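Local coordinates for N-(5'-phosphoribosyl)anthranilate isomerase (Pyrococcus furiosus, PDB 4AAJ), which catalyses the isomerisation of N-(5-phospho-beta-D-ribosyl)anthranilate to 1-(2-carboxyphenylamino)-1-deoxy-D-ribulose 5-phosphate, the third step from chorismate to tryptophan, at residues A[116-122]-A[145-151]; A[27-33]-A[53-57]. All blocks are in the same frame, centred on the assembly; numbering follows the deposited sequence.

The two contacts belong to one closed eight-stranded parallel barrel of the TIM type. Contact 2 comes first along the chain and closes before contact 1 opens. Contact 1 pairs strands 117-123 and 149-153 in the barrel wall. Contact 2 joins the loops that leave strands 22-25 and 43-47, at the C-terminal end of the barrel, where TIM-barrel enzymes carry their active sites. The contacts lie on opposite sides of the chain's centre. The centres of contact 1 and contact 2 are about 22 Å apart. The nearest atoms of contact 1 and contact 2 are about 10 Å apart, so the two do not touch. Both sulfate ions, probably from the crystallisation liquor, are bound at contact 2.

Contact 1: residues A[116-122]-A[145-151]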
loop_
_atom_site.group_PDB
_atom_site.type_symbol
_atom_site.label_atom_id
_atom_site.label_comp_id
_atom_site.label_asym_id
_atom_site.label_seq_id
_atom_site.Cartn_x
_atom_site.Cartn_y
_atom_site.Cartn_z
ATOM N N VAL A 116 -5.810 8.056 -12.656
ATOM C CA VAL A 116 -5.143 7.116 -11.759
ATOM C C VAL A 116 -6.041 6.698 -10.603
ATOM O O VAL A 116 -6.870 7.485 -10.132
ATOM C CB VAL A 116 -3.805 7.657 -11.196
ATOM C CG1 VAL A 116 -2.743 7.723 -12.287
ATOM C CG2 VAL A 116 -3.980 9.014 -10.518
ATOM N N PHE A 117 -5.899 5.444 -10.190
ATOM C CA PHE A 117 -6.485 4.947 -8.948
ATOM C C PHE A 117 -5.564 5.365 -7.803
ATOM O O PHE A 117 -4.370 5.101 -7.853
ATOM C CB PHE A 117 -6.573 3.428 -9.024
ATOM C CG PHE A 117 -7.176 2.772 -7.807
ATOM C CD1 PHE A 117 -6.440 2.625 -6.627
ATOM C CD2 PHE A 117 -8.470 2.249 -7.861
ATOM C CE1 PHE A 117 -6.984 2.004 -5.511
ATOM C CE2 PHE A 117 -9.020 1.614 -6.747
ATOM C CZ PHE A 117 -8.280 1.488 -5.577
ATOM N N VAL A 118 -6.123 6.008 -6.783
ATOM C CA VAL A 118 -5.317 6.562 -5.695
ATOM C C VAL A 118 -5.518 5.850 -4.369
ATOM O O VAL A 118 -6.630 5.835 -3.808
ATOM C CB VAL A 118 -5.581 8.073 -5.486
ATOM C CG1 VAL A 118 -4.684 8.612 -4.370
ATOM C CG2 VAL A 118 -5.338 8.854 -6.771
ATOM N N MET A 119 -4.433 5.280 -3.846
ATOM C CA MET A 119 -4.460 4.773 -2.491
ATOM C C MET A 119 -3.697 5.761 -1.633
ATOM O O MET A 119 -2.571 6.142 -1.969
ATOM C CB MET A 119 -3.854 3.379 -2.393
ATOM C CG MET A 119 -3.867 2.838 -0.966
ATOM S SD MET A 119 -3.912 1.041 -0.861
ATOM C CE MET A 119 -2.395 0.673 -1.739
ATOM N N LYS A 120 -4.325 6.227 -0.562
ATOM C CA LYS A 120 -3.634 7.130 0.356
ATOM C C LYS A 120 -3.350 6.435 1.677
ATOM O O LYS A 120 -4.202 5.716 2.210
ATOM C CB LYS A 120 -4.387 8.460 0.583
ATOM C CG LYS A 120 -3.671 9.313 1.638
ATOM C CD LYS A 120 -4.068 10.774 1.697
ATOM C CE LYS A 120 -3.630 11.356 3.038
ATOM N NZ LYS A 120 -2.213 11.819 3.059
ATOM N N ALA A 121 -2.142 6.650 2.189
ATOM C CA ALA A 121 -1.677 6.089 3.452
ATOM C C ALA A 121 -1.964 7.006 4.627
ATOM O O ALA A 121 -1.701 8.212 4.565
ATOM C CB ALA A 121 -0.182 5.815 3.383
ATOM N N PHE A 122 -2.499 6.424 5.694
ATOM C CA PHE A 122 -2.759 7.150 6.929
ATOM C C PHE A 122 -2.078 6.410 8.079
ATOM O O PHE A 122 -2.181 5.183 8.201
ATOM C CB PHE A 122 -4.271 7.284 7.179
ATOM C CG PHE A 122 -4.993 8.137 6.164
ATOM C CD1 PHE A 122 -5.483 7.576 4.981
ATOM C CD2 PHE A 122 -5.211 9.495 6.394
ATOM C CE1 PHE A 122 -6.164 8.353 4.051
ATOM C CE2 PHE A 122 -5.890 10.277 5.468
ATOM C CZ PHE A 122 -6.366 9.704 4.288
ATOM N N TYR A 145 -9.944 13.651 2.252
ATOM C CA TYR A 145 -9.358 13.279 0.961
ATOM C C TYR A 145 -10.370 12.444 0.184
ATOM O O TYR A 145 -11.290 11.882 0.769
ATOM C CB TYR A 145 -8.052 12.508 1.170
ATOM C CG TYR A 145 -7.005 13.282 1.948
ATOM C CD1 TYR A 145 -7.073 13.385 3.333
ATOM C CD2 TYR A 145 -5.955 13.923 1.297
ATOM C CE1 TYR A 145 -6.126 14.099 4.050
ATOM C CE2 TYR A 145 -5.001 14.636 2.006
ATOM C CZ TYR A 145 -5.091 14.722 3.378
ATOM O OH TYR A 145 -4.150 15.431 4.090
ATOM N N ASN A 146 -10.219 12.390 -1.135
ATOM C CA ASN A 146 -11.119 11.612 -1.980
ATOM C C ASN A 146 -10.384 10.400 -2.562
ATOM O O ASN A 146 -10.404 10.157 -3.774
ATOM C CB ASN A 146 -11.711 12.507 -3.081
ATOM C CG ASN A 146 -12.676 11.771 -3.990
ATOM O OD1 ASN A 146 -13.548 11.038 -3.525
ATOM N ND2 ASN A 146 -12.518 11.960 -5.299
ATOM N N ALA A 147 -9.731 9.641 -1.683
ATOM C CA ALA A 147 -8.911 8.507 -2.108
ATOM C C ALA A 147 -9.776 7.309 -2.469
ATOM O O ALA A 147 -10.812 7.074 -1.845
ATOM C CB ALA A 147 -7.894 8.142 -1.033
ATOM N N ASP A 148 -9.351 6.564 -3.489
ATOM C CA ASP A 148 -10.025 5.336 -3.915
ATOM C C ASP A 148 -9.846 4.172 -2.942
ATOM O O ASP A 148 -10.664 3.254 -2.909
ATOM C CB ASP A 148 -9.535 4.924 -5.299
ATOM C CG ASP A 148 -9.849 5.968 -6.353
ATOM O OD1 ASP A 148 -11.054 6.172 -6.632
ATOM O OD2 ASP A 148 -8.907 6.612 -6.874
ATOM N N MET A 149 -8.754 4.186 -2.184
ATOM C CA MET A 149 -8.506 3.154 -1.172
ATOM C C MET A 149 -7.695 3.764 -0.050
ATOM O O MET A 149 -6.880 4.655 -0.281
ATOM C CB MET A 149 -7.780 1.941 -1.779
ATOM C CG MET A 149 -7.523 0.769 -0.818
ATOM S SD MET A 149 -8.979 0.159 0.084
ATOM C CE MET A 149 -9.940 -0.486 -1.287
ATOM N N VAL A 150 -7.941 3.295 1.168
ATOM C CA VAL A 150 -7.201 3.752 2.332
ATOM C C VAL A 150 -6.194 2.681 2.742
ATOM O O VAL A 150 -6.525 1.498 2.876
ATOM C CB VAL A 150 -8.155 4.073 3.517
ATOM C CG1 VAL A 150 -7.400 4.136 4.832
ATOM C CG2 VAL A 150 -8.896 5.374 3.281
ATOM N N LEU A 151 -4.958 3.097 2.957
ATOM C CA LEU A 151 -3.955 2.212 3.504
ATOM C C LEU A 151 -3.660 2.715 4.910
ATOM O O LEU A 151 -3.480 3.917 5.102
ATOM C CB LEU A 151 -2.688 2.221 2.638
ATOM C CG LEU A 151 -1.439 1.505 3.169
ATOM C CD1 LEU A 151 -1.595 -0.003 3.209
ATOM C CD2 LEU A 151 -0.228 1.885 2.313
HETATM O O HOH W 1 -2.038 13.588 5.185
#
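Met119, Lys120 and Ala121 pair in parallel with Met149, Val150 and Leu151 in a beta-alpha-beta unit of the barrel, whose two strands are joined through helix 131-144. Lys120 sits at the centre of the pairing. Lys120 N donates to Met149 O (3.0 Å) and Lys120 O accepts from Leu151 N (2.8 Å). Phe122 N then donates to Leu151 O, and Met149 N to Val118 O. At the strand start, Asp148 adds a side-chain bond: Asp148 OD2 takes Val118 N through the anti lone pair (2.9 Å, 169°). Asp148 CB lies over the centre of one face of the Phe117 ring. OD2 also forms a salt bridge with Lys111.

Inside the barrel, Met119 and Met149 run side by side, with Met119 SD 3.6 Å from Met149 CG. Met119 CG also touches Leu151 CB. Toward the helices, Lys120 leaves with CG opposite the backbone N (chi1 175°) and reaches Tyr145. Lys120 CE lies over the centre of the Tyr145 ring, 3.7 Å from Tyr145 CZ. The ammonium stays over the same face as a cation-pi contact. One water accepts from Lys120 NZ (2.8 Å) and bonds Tyr145 OH. Phe122 and Tyr145 form an offset edge-to-face pair, with planes 75° apart. The buried lysine charge is thus probably eased by ring and water together.

Contact 2: residues A[27-33]-A[53-57]; sequences GIKSLEE and KRRIP. With SO4 (sulfate ion), chain D; SO4 (sulfate ion), chain C.
Arg54 reaches across to Gly27 and Glu33, and its guanidinium carries most of the polar contact. NE and NH2 both donate to the single carbonyl oxygen of Gly27, with Arg54 NE 2.7 Å and Arg54 NH2 2.8 Å from Gly27 O. The oxygen lies nearly in the guanidinium plane, so the grip is side-on. Bends at chi2 and chi3 (-47° and -69°) fold the arginine back to this position. Arg54 NH2 also makes a salt bridge to Glu33 OE2 at 3.2 Å. As a hydrogen bond this is weak, and the carboxylate and guanidinium planes are 64° apart. Glu33 OE1 accepts from Lys29 N at 2.8 Å within segment 27-33, which helps to position the carboxylate that meets Arg54.

Lys29 packs across the arginine at about a right angle. Lys29 CD lies over one face of the guanidinium, 3.5 Å from Arg54 CZ. Beyond it, Lys29 NZ donates to Lys53 O at 2.8 Å. The apolar part is small: Ile56 CG2 touches Lys29 CA and CB. A water bridges the carbonyls of Ile28 and Arg54, donating to both.

Two sulfates bind backbone nitrogens. Leu31 N and Glu32 N hold one at the start of a helix, a site that suits an anion. Lys53 N donates to O4 of the other sulfate at 2.7 Å.

Ser30 is the N-cap of helix 31-38, with Ser30 OG accepting from Glu33 N at 3.1 Å. Pro57 is the N-cap of helix 58-67. Ile28 and Ile56 both pack on strand 43-47 and on Ile64 of helix 58-67. Gly209 O accepts from Arg54 NH1. Lys211 of strand 210-211 donates from NZ to Gly27 O and from its backbone N to Glu33 OE2.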
loop_
_atom_site.group_PDB
_atom_site.type_symbol
_atom_site.label_atom_id
_atom_site.label_comp_id
_atom_site.label_asym_id
_atom_site.label_seq_id
_atom_site.Cartn_x
_atom_site.Cartn_y
_atom_site.Cartn_z
ATOM N N GLY A 27 7.059 -2.788 -2.651
ATOM C CA GLY A 27 8.488 -2.474 -2.674
ATOM C C GLY A 27 9.340 -3.450 -3.451
ATOM O O GLY A 27 10.377 -3.898 -2.956
ATOM N N ILE A 28 8.903 -3.802 -4.654
ATOM C CA ILE A 28 9.761 -4.611 -5.542
ATOM C C ILE A 28 10.711 -3.724 -6.349
ATOM O O ILE A 28 10.405 -2.554 -6.653
ATOM C CB ILE A 28 8.947 -5.575 -6.453
ATOM C CG1 ILE A 28 8.049 -4.794 -7.417
ATOM C CG2 ILE A 28 8.176 -6.588 -5.610
ATOM C CD1 ILE A 28 7.445 -5.657 -8.521
ATOM N N LYS A 29 11.879 -4.276 -6.692
ATOM C CA LYS A 29 12.931 -3.498 -7.325
ATOM C C LYS A 29 13.383 -4.038 -8.683
ATOM O O LYS A 29 14.189 -3.401 -9.361
ATOM C CB LYS A 29 14.141 -3.379 -6.399
ATOM C CG LYS A 29 13.838 -2.718 -5.061
ATOM C CD LYS A 29 15.096 -2.547 -4.219
ATOM C CE LYS A 29 15.929 -1.378 -4.719
ATOM N NZ LYS A 29 16.956 -0.994 -3.713
ATOM N N SER A 30 12.852 -5.187 -9.086
ATOM C CA SER A 30 13.286 -5.817 -10.334
ATOM C C SER A 30 12.141 -6.529 -11.030
ATOM O O SER A 30 11.166 -6.942 -10.391
ATOM C CB SER A 30 14.389 -6.836 -10.040
ATOM O OG SER A 30 13.918 -7.822 -9.139
ATOM N N LEU A 31 12.287 -6.697 -12.340
ATOM C CA LEU A 31 11.408 -7.582 -13.106
ATOM C C LEU A 31 11.393 -9.013 -12.553
ATOM O O LEU A 31 10.367 -9.691 -12.609
ATOM C CB LEU A 31 11.775 -7.560 -14.599
ATOM C CG LEU A 31 11.593 -6.210 -15.311
ATOM C CD1 LEU A 31 12.416 -6.133 -16.595
ATOM C CD2 LEU A 31 10.127 -5.932 -15.598
ATOM N N GLU A 32 12.519 -9.458 -11.994
ATOM C CA GLU A 32 12.596 -10.773 -11.353
ATOM C C GLU A 32 11.633 -10.877 -10.164
ATOM O O GLU A 32 10.886 -11.849 -10.035
ATOM C CB GLU A 32 14.042 -11.080 -10.923
ATOM C CG GLU A 32 14.287 -12.512 -10.468
ATOM C CD GLU A 32 14.273 -13.533 -11.605
ATOM O OE1 GLU A 32 13.993 -13.163 -12.770
ATOM O OE2 GLU A 32 14.545 -14.722 -11.325
ATOM N N GLU A 33 11.637 -9.852 -9.316
ATOM C CA GLU A 33 10.724 -9.794 -8.176
ATOM C C GLU A 33 9.268 -9.654 -8.629
ATOM O O GLU A 33 8.373 -10.182 -7.995
ATOM C CB GLU A 33 11.113 -8.648 -7.245
ATOM C CG GLU A 33 12.209 -9.014 -6.254
ATOM C CD GLU A 33 12.601 -7.847 -5.367
ATOM O OE1 GLU A 33 12.855 -6.754 -5.904
ATOM O OE2 GLU A 33 12.668 -8.025 -4.132
ATOM N N LYS A 53 15.104 2.510 1.148
ATOM C CA LYS A 53 16.003 1.476 0.638
ATOM C C LYS A 53 15.412 0.755 -0.568
ATOM O O LYS A 53 16.135 0.074 -1.301
ATOM C CB LYS A 53 16.273 0.437 1.730
ATOM C CG LYS A 53 17.216 0.910 2.826
ATOM C CD LYS A 53 17.168 -0.029 4.021
ATOM C CE LYS A 53 18.135 0.419 5.105
ATOM N NZ LYS A 53 17.935 -0.363 6.355
ATOM N N ARG A 54 14.095 0.881 -0.744
ATOM C CA ARG A 54 13.402 0.245 -1.866
ATOM C C ARG A 54 13.297 1.125 -3.098
ATOM O O ARG A 54 12.761 0.675 -4.115
ATOM C CB ARG A 54 11.993 -0.212 -1.459
ATOM C CG ARG A 54 11.911 -1.175 -0.280
ATOM C CD ARG A 54 12.892 -2.328 -0.367
ATOM N NE ARG A 54 12.568 -3.261 -1.446
ATOM C CZ ARG A 54 13.287 -4.338 -1.746
ATOM N NH1 ARG A 54 14.381 -4.624 -1.047
ATOM N NH2 ARG A 54 12.911 -5.132 -2.743
ATOM N N ARG A 55 13.778 2.370 -3.022
ATOM C CA ARG A 55 13.677 3.313 -4.142
ATOM C C ARG A 55 14.331 2.764 -5.406
ATOM O O ARG A 55 15.383 2.105 -5.340
ATOM C CB ARG A 55 14.290 4.681 -3.826
ATOM C CG ARG A 55 15.813 4.670 -3.723
ATOM C CD ARG A 55 16.357 6.044 -3.369
ATOM N NE ARG A 55 15.930 7.072 -4.312
ATOM C CZ ARG A 55 15.671 8.331 -3.968
ATOM N NH1 ARG A 55 15.794 8.702 -2.694
ATOM N NH2 ARG A 55 15.290 9.210 -4.884
ATOM N N ILE A 56 13.668 3.009 -6.526
ATOM C CA ILE A 56 14.194 2.675 -7.862
ATOM C C ILE A 56 14.107 3.867 -8.823
ATOM O O ILE A 56 13.288 4.784 -8.646
ATOM C CB ILE A 56 13.515 1.411 -8.454
ATOM C CG1 ILE A 56 12.026 1.682 -8.776
ATOM C CG2 ILE A 56 13.689 0.208 -7.536
ATOM C CD1 ILE A 56 11.331 0.522 -9.470
ATOM N N PRO A 57 14.979 3.895 -9.861
ATOM C CA PRO A 57 14.930 4.927 -10.873
ATOM C C PRO A 57 13.642 4.817 -11.703
ATOM O O PRO A 57 13.032 3.741 -11.733
ATOM C CB PRO A 57 16.157 4.625 -11.763
ATOM C CG PRO A 57 16.992 3.658 -11.006
ATOM C CD PRO A 57 16.088 2.938 -10.059
HETATM S S SO4 D . 15.720 -7.465 -13.525
HETATM O O1 SO4 D . 14.944 -6.215 -13.714
HETATM O O2 SO4 D . 16.046 -8.012 -14.858
HETATM O O3 SO4 D . 14.964 -8.488 -12.779
HETATM O O4 SO4 D . 16.960 -7.135 -12.781
HETATM S S SO4 C . 12.812 1.383 3.735
HETATM O O1 SO4 C . 11.654 2.263 3.456
HETATM O O2 SO4 C . 12.827 0.274 2.752
HETATM O O3 SO4 C . 12.697 0.820 5.100
HETATM O O4 SO4 C . 14.064 2.173 3.629
HETATM O O HOH W 2 10.343 -0.560 -4.774
HETATM O O HOH W 3 17.506 1.415 -3.696
#